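Local coordinates for protein minor fimbrium tip subunit Mfa3 (Porphyromonas gingivalis ATCC 33277, PDB 5NF4) that forms part of the tip of the minor fimbriae, surface filaments that mediate biofilm formation and adhesion to host cells and to other oral bacteria, at residues A[181-185]-A[186-190]; A[261-264]-A[265-268]. All blocks are in the same frame, centred on the assembly; numbering follows the deposited sequence.

Contact 1: A[181-185]-A[186-190]; sequences PFKPD and GENNV. With SO4 (sulfate ion), chain D.
Between Pro184 and Glu187 the chain reverses on itself: Glu187 N donates to Pro184 O at 2.8 Å and 160°, and the positive phi angles of Asp185 and Gly186 match a type I' beta turn. Gly186 N adds a bond to Lys183 O at 3.1 Å. Farther from the turn, one water donates to both Phe182 O and Asn188 O. This reversal interrupts strand 180-205, with Phe182 and Val190 on its two arms bonded through their backbones to strand 41-49. On the buried side, Val190 CG2 lies at the edge of the Phe182 ring, 3.9 Å from CE2, and 4.1 Å from Pro184 CG; Phe113 stacks on Phe182. Lys183 and Asn188 run side by side on the outer side. The lysine chain bends at chi2 (-88°), bringing CE to 3.2 Å from Asn188 OD1. The amide's other end faces a sulfate, probably from the crystallisation liquor: Asn188 ND2 reaches O4 at 3.1 Å, Asn188 N points almost straight at O3 (3.2 Å, 177°), and Asn189 ND2 meets O2 at 2.6 Å. Lys191 NZ adds a further hydrogen bond to the sulfate and forms a salt bridge with Glu187 OE1.

Contact 2: A[261-264]-A[265-268]; sequences TKWW and GNTG
A type II beta turn runs from Trp263 to Asn266, in the loop between strands 248-254 and 277-282, and the same two residues form a single antiparallel, hydrogen-bonded bridge. Asn266 N donates to Trp263 O at 2.7 Å, while Trp263 N returns a longer bond of 3.3 Å to Asn266 O. Gly265 holds the third position of the turn with a positive phi, and its N is taken by Asn272 OD1. Over the turn, Asn266 covers one face of the Trp263 indole. Its CB sits 3.7 Å from the centroid of the five-membered ring and 12° off the normal, a CH-pi contact. The Asn266 amide is carried along the indole to the six-membered ring by a first torsion that sets CG opposite the backbone N (chi1 -174°); there ND2 lies 3.2 Å from Trp263 CH2. The two planes are steeply inclined, 57° apart, so the amide is not stacked flat. Trp263 also makes a cation-pi contact with Lys315. The Trp264 ring meets Phe277 edge-to-face. Thr267 CG2 comes to 3.5 Å from Trp263 O, and Thr267 OG1 bonds to Lys273 O. The Lys262 chain, extended beyond CG, lies beside Thr267; its NZ forms a salt bridge with Glu230 and donates to a water 2.9 Å away, which in turn donates to Thr267 O at 2.8 Å.

Both contacts are chain reversals closed by a backbone bond over four residues, yet they lie on opposite sides of the chain's centre, their own centres about 41 Å apart. Contact 1 interrupts a long strand, and its ends remain bound to strand 41-49; it is partly buried, with an apolar side of Phe182, Pro184 and Val190 and a polar side that holds an anion. Contact 2 is a surface contact in a connecting loop, with Thr267 its one buried residue. Its main side-chain contact is an amide over an indole, and its outside bonds include those to Asn272 and Lys273 of its own loop, whereas those of contact 1 include backbone pairing with a strand.

Contact 1: A[181-185]-A[186-190]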
loop_
_atom_site.group_PDB
_atom_site.type_symbol
_atom_site.label_atom_id
_atom_site.label_comp_id
_atom_site.label_asym_id
_atom_site.label_seq_id
_atom_site.Cartn_x
_atom_site.Cartn_y
_atom_site.Cartn_z
ATOM N N PRO A 181 15.674 -23.060 4.647
ATOM C CA PRO A 181 14.858 -21.984 4.077
ATOM C C PRO A 181 13.717 -21.600 5.000
ATOM O O PRO A 181 12.977 -22.456 5.497
ATOM C CB PRO A 181 14.327 -22.574 2.764
ATOM C CG PRO A 181 14.654 -24.025 2.793
ATOM C CD PRO A 181 15.782 -24.217 3.740
ATOM N N PHE A 182 13.606 -20.313 5.260
ATOM C CA PHE A 182 12.475 -19.775 6.012
ATOM C C PHE A 182 11.228 -19.811 5.132
ATOM O O PHE A 182 11.211 -19.230 4.048
ATOM C CB PHE A 182 12.766 -18.339 6.474
ATOM C CG PHE A 182 11.627 -17.682 7.200
ATOM C CD1 PHE A 182 11.012 -18.306 8.266
ATOM C CD2 PHE A 182 11.197 -16.425 6.833
ATOM C CE1 PHE A 182 9.982 -17.699 8.939
ATOM C CE2 PHE A 182 10.170 -15.798 7.505
ATOM C CZ PHE A 182 9.550 -16.433 8.549
ATOM N N LYS A 183 10.201 -20.517 5.592
ATOM C CA LYS A 183 8.959 -20.626 4.854
ATOM C C LYS A 183 7.811 -19.969 5.634
ATOM O O LYS A 183 7.090 -20.654 6.354
ATOM C CB LYS A 183 8.664 -22.103 4.567
ATOM C CG LYS A 183 9.776 -22.808 3.760
ATOM C CD LYS A 183 9.576 -22.667 2.264
ATOM C CE LYS A 183 10.844 -22.978 1.457
ATOM N NZ LYS A 183 11.398 -24.343 1.672
ATOM N N PRO A 184 7.641 -18.635 5.498
ATOM C CA PRO A 184 6.593 -17.943 6.252
ATOM C C PRO A 184 5.216 -18.450 5.849
ATOM O O PRO A 184 4.892 -18.446 4.661
ATOM C CB PRO A 184 6.776 -16.473 5.850
ATOM C CG PRO A 184 7.425 -16.541 4.463
ATOM C CD PRO A 184 8.330 -17.734 4.546
ATOM N N ASP A 185 4.435 -18.875 6.835
ATOM C CA ASP A 185 3.122 -19.491 6.612
ATOM C C ASP A 185 3.123 -20.455 5.419
ATOM O O ASP A 185 2.179 -20.489 4.628
ATOM C CB ASP A 185 2.082 -18.389 6.460
ATOM C CG ASP A 185 1.786 -17.712 7.791
ATOM O OD1 ASP A 185 1.762 -18.421 8.816
ATOM O OD2 ASP A 185 1.609 -16.490 7.838
ATOM N N GLY A 186 4.197 -21.237 5.314
ATOM C CA GLY A 186 4.335 -22.243 4.274
ATOM C C GLY A 186 4.705 -21.763 2.879
ATOM O O GLY A 186 4.858 -22.580 1.969
ATOM N N GLU A 187 4.850 -20.452 2.707
ATOM C CA GLU A 187 5.238 -19.866 1.426
ATOM C C GLU A 187 6.754 -19.867 1.277
ATOM O O GLU A 187 7.465 -19.983 2.268
ATOM C CB GLU A 187 4.711 -18.442 1.312
ATOM C CG GLU A 187 3.211 -18.304 1.463
ATOM C CD GLU A 187 2.731 -16.881 1.216
ATOM O OE1 GLU A 187 2.133 -16.639 0.148
ATOM O OE2 GLU A 187 2.957 -16.001 2.080
ATOM N N ASN A 188 7.245 -19.744 0.044
ATOM C CA ASN A 188 8.690 -19.799 -0.221
ATOM C C ASN A 188 9.426 -18.501 0.046
ATOM O O ASN A 188 10.633 -18.497 0.288
ATOM C CB ASN A 188 8.946 -20.189 -1.667
ATOM C CG ASN A 188 8.640 -21.636 -1.934
ATOM O OD1 ASN A 188 8.949 -22.505 -1.117
ATOM N ND2 ASN A 188 8.019 -21.907 -3.074
ATOM N N ASN A 189 8.689 -17.402 0.002
ATOM C CA ASN A 189 9.282 -16.081 0.058
ATOM C C ASN A 189 8.547 -15.227 1.052
ATOM O O ASN A 189 7.342 -15.386 1.219
ATOM C CB ASN A 189 9.209 -15.370 -1.303
ATOM C CG ASN A 189 9.949 -16.106 -2.386
ATOM O OD1 ASN A 189 11.176 -16.061 -2.454
ATOM N ND2 ASN A 189 9.204 -16.773 -3.261
ATOM N N VAL A 190 9.273 -14.303 1.662
ATOM C CA VAL A 190 8.676 -13.175 2.348
ATOM C C VAL A 190 8.225 -12.198 1.265
ATOM O O VAL A 190 9.031 -11.795 0.435
ATOM C CB VAL A 190 9.668 -12.489 3.304
ATOM C CG1 VAL A 190 9.104 -11.169 3.850
ATOM C CG2 VAL A 190 10.005 -13.411 4.445
HETATM S S SO4 D . 5.997 -18.375 -3.229
HETATM O O1 SO4 D . 5.091 -17.614 -4.084
HETATM O O2 SO4 D . 6.824 -17.459 -2.454
HETATM O O3 SO4 D . 5.228 -19.223 -2.321
HETATM O O4 SO4 D . 6.854 -19.200 -4.075
HETATM O O HOH W 1 12.200 -20.073 1.487
#

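Contact 2: A[261-264]-A[265-268]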
loop_
_atom_site.group_PDB
_atom_site.type_symbol
_atom_site.label_atom_id
_atom_site.label_comp_id
_atom_site.label_asym_id
_atom_site.label_seq_id
_atom_site.Cartn_x
_atom_site.Cartn_y
_atom_site.Cartn_z
ATOM N N THR A 261 -21.153 2.443 6.874
ATOM C CA THR A 261 -22.396 3.143 7.126
ATOM C C THR A 261 -22.478 4.451 6.324
ATOM O O THR A 261 -23.511 5.099 6.324
ATOM C CB THR A 261 -22.527 3.486 8.593
ATOM O OG1 THR A 261 -21.321 4.119 9.017
ATOM C CG2 THR A 261 -22.772 2.237 9.426
ATOM N N LYS A 262 -21.373 4.831 5.689
ATOM C CA LYS A 262 -21.277 6.047 4.865
ATOM C C LYS A 262 -21.350 5.757 3.367
ATOM O O LYS A 262 -21.016 4.656 2.925
ATOM C CB LYS A 262 -19.953 6.769 5.165
ATOM C CG LYS A 262 -19.824 7.244 6.589
ATOM C CD LYS A 262 -18.496 7.892 6.877
ATOM C CE LYS A 262 -18.481 8.307 8.350
ATOM N NZ LYS A 262 -17.199 8.852 8.801
ATOM N N TRP A 263 -21.736 6.761 2.569
ATOM C CA TRP A 263 -21.573 6.662 1.138
ATOM C C TRP A 263 -21.469 8.064 0.562
ATOM O O TRP A 263 -21.630 9.032 1.291
ATOM C CB TRP A 263 -22.714 5.884 0.486
ATOM C CG TRP A 263 -24.101 6.414 0.659
ATOM C CD1 TRP A 263 -24.745 7.298 -0.160
ATOM C CD2 TRP A 263 -25.039 6.069 1.686
ATOM N NE1 TRP A 263 -26.017 7.533 0.299
ATOM C CE2 TRP A 263 -26.226 6.793 1.432
ATOM C CE3 TRP A 263 -24.988 5.229 2.804
ATOM C CZ2 TRP A 263 -27.356 6.698 2.244
ATOM C CZ3 TRP A 263 -26.121 5.143 3.628
ATOM C CH2 TRP A 263 -27.289 5.873 3.332
ATOM N N TRP A 264 -21.185 8.139 -0.735
ATOM C CA TRP A 264 -20.971 9.398 -1.431
ATOM C C TRP A 264 -22.155 10.310 -1.200
ATOM O O TRP A 264 -23.295 9.935 -1.448
ATOM C CB TRP A 264 -20.768 9.147 -2.930
ATOM C CG TRP A 264 -20.437 10.363 -3.746
ATOM C CD1 TRP A 264 -21.265 11.043 -4.601
ATOM C CD2 TRP A 264 -19.177 11.036 -3.783
ATOM N NE1 TRP A 264 -20.590 12.106 -5.172
ATOM C CE2 TRP A 264 -19.307 12.124 -4.677
ATOM C CE3 TRP A 264 -17.952 10.832 -3.135
ATOM C CZ2 TRP A 264 -18.247 12.995 -4.946
ATOM C CZ3 TRP A 264 -16.909 11.687 -3.395
ATOM C CH2 TRP A 264 -17.054 12.750 -4.304
ATOM N N GLY A 265 -21.898 11.511 -0.708
ATOM C CA GLY A 265 -22.981 12.428 -0.447
ATOM C C GLY A 265 -23.621 12.195 0.907
ATOM O O GLY A 265 -24.559 12.896 1.262
ATOM N N ASN A 266 -23.115 11.213 1.651
ATOM C CA ASN A 266 -23.632 10.889 2.987
ATOM C C ASN A 266 -22.499 10.450 3.901
ATOM O O ASN A 266 -22.528 9.342 4.456
ATOM C CB ASN A 266 -24.696 9.782 2.904
ATOM C CG ASN A 266 -25.367 9.515 4.242
ATOM O OD1 ASN A 266 -25.704 10.439 4.964
ATOM N ND2 ASN A 266 -25.535 8.244 4.585
ATOM N N THR A 267 -21.494 11.303 4.070
ATOM C CA THR A 267 -20.379 10.970 4.946
ATOM C C THR A 267 -20.414 11.806 6.225
ATOM O O THR A 267 -19.635 11.573 7.125
ATOM C CB THR A 267 -19.014 11.205 4.276
ATOM O OG1 THR A 267 -18.834 12.608 4.087
ATOM C CG2 THR A 267 -18.938 10.514 2.930
ATOM N N GLY A 268 -21.303 12.784 6.278
ATOM C CA GLY A 268 -21.331 13.721 7.399
ATOM C C GLY A 268 -20.440 14.936 7.161
ATOM O O GLY A 268 -20.375 15.841 7.988
HETATM O O HOH W 2 -16.905 11.455 7.452
#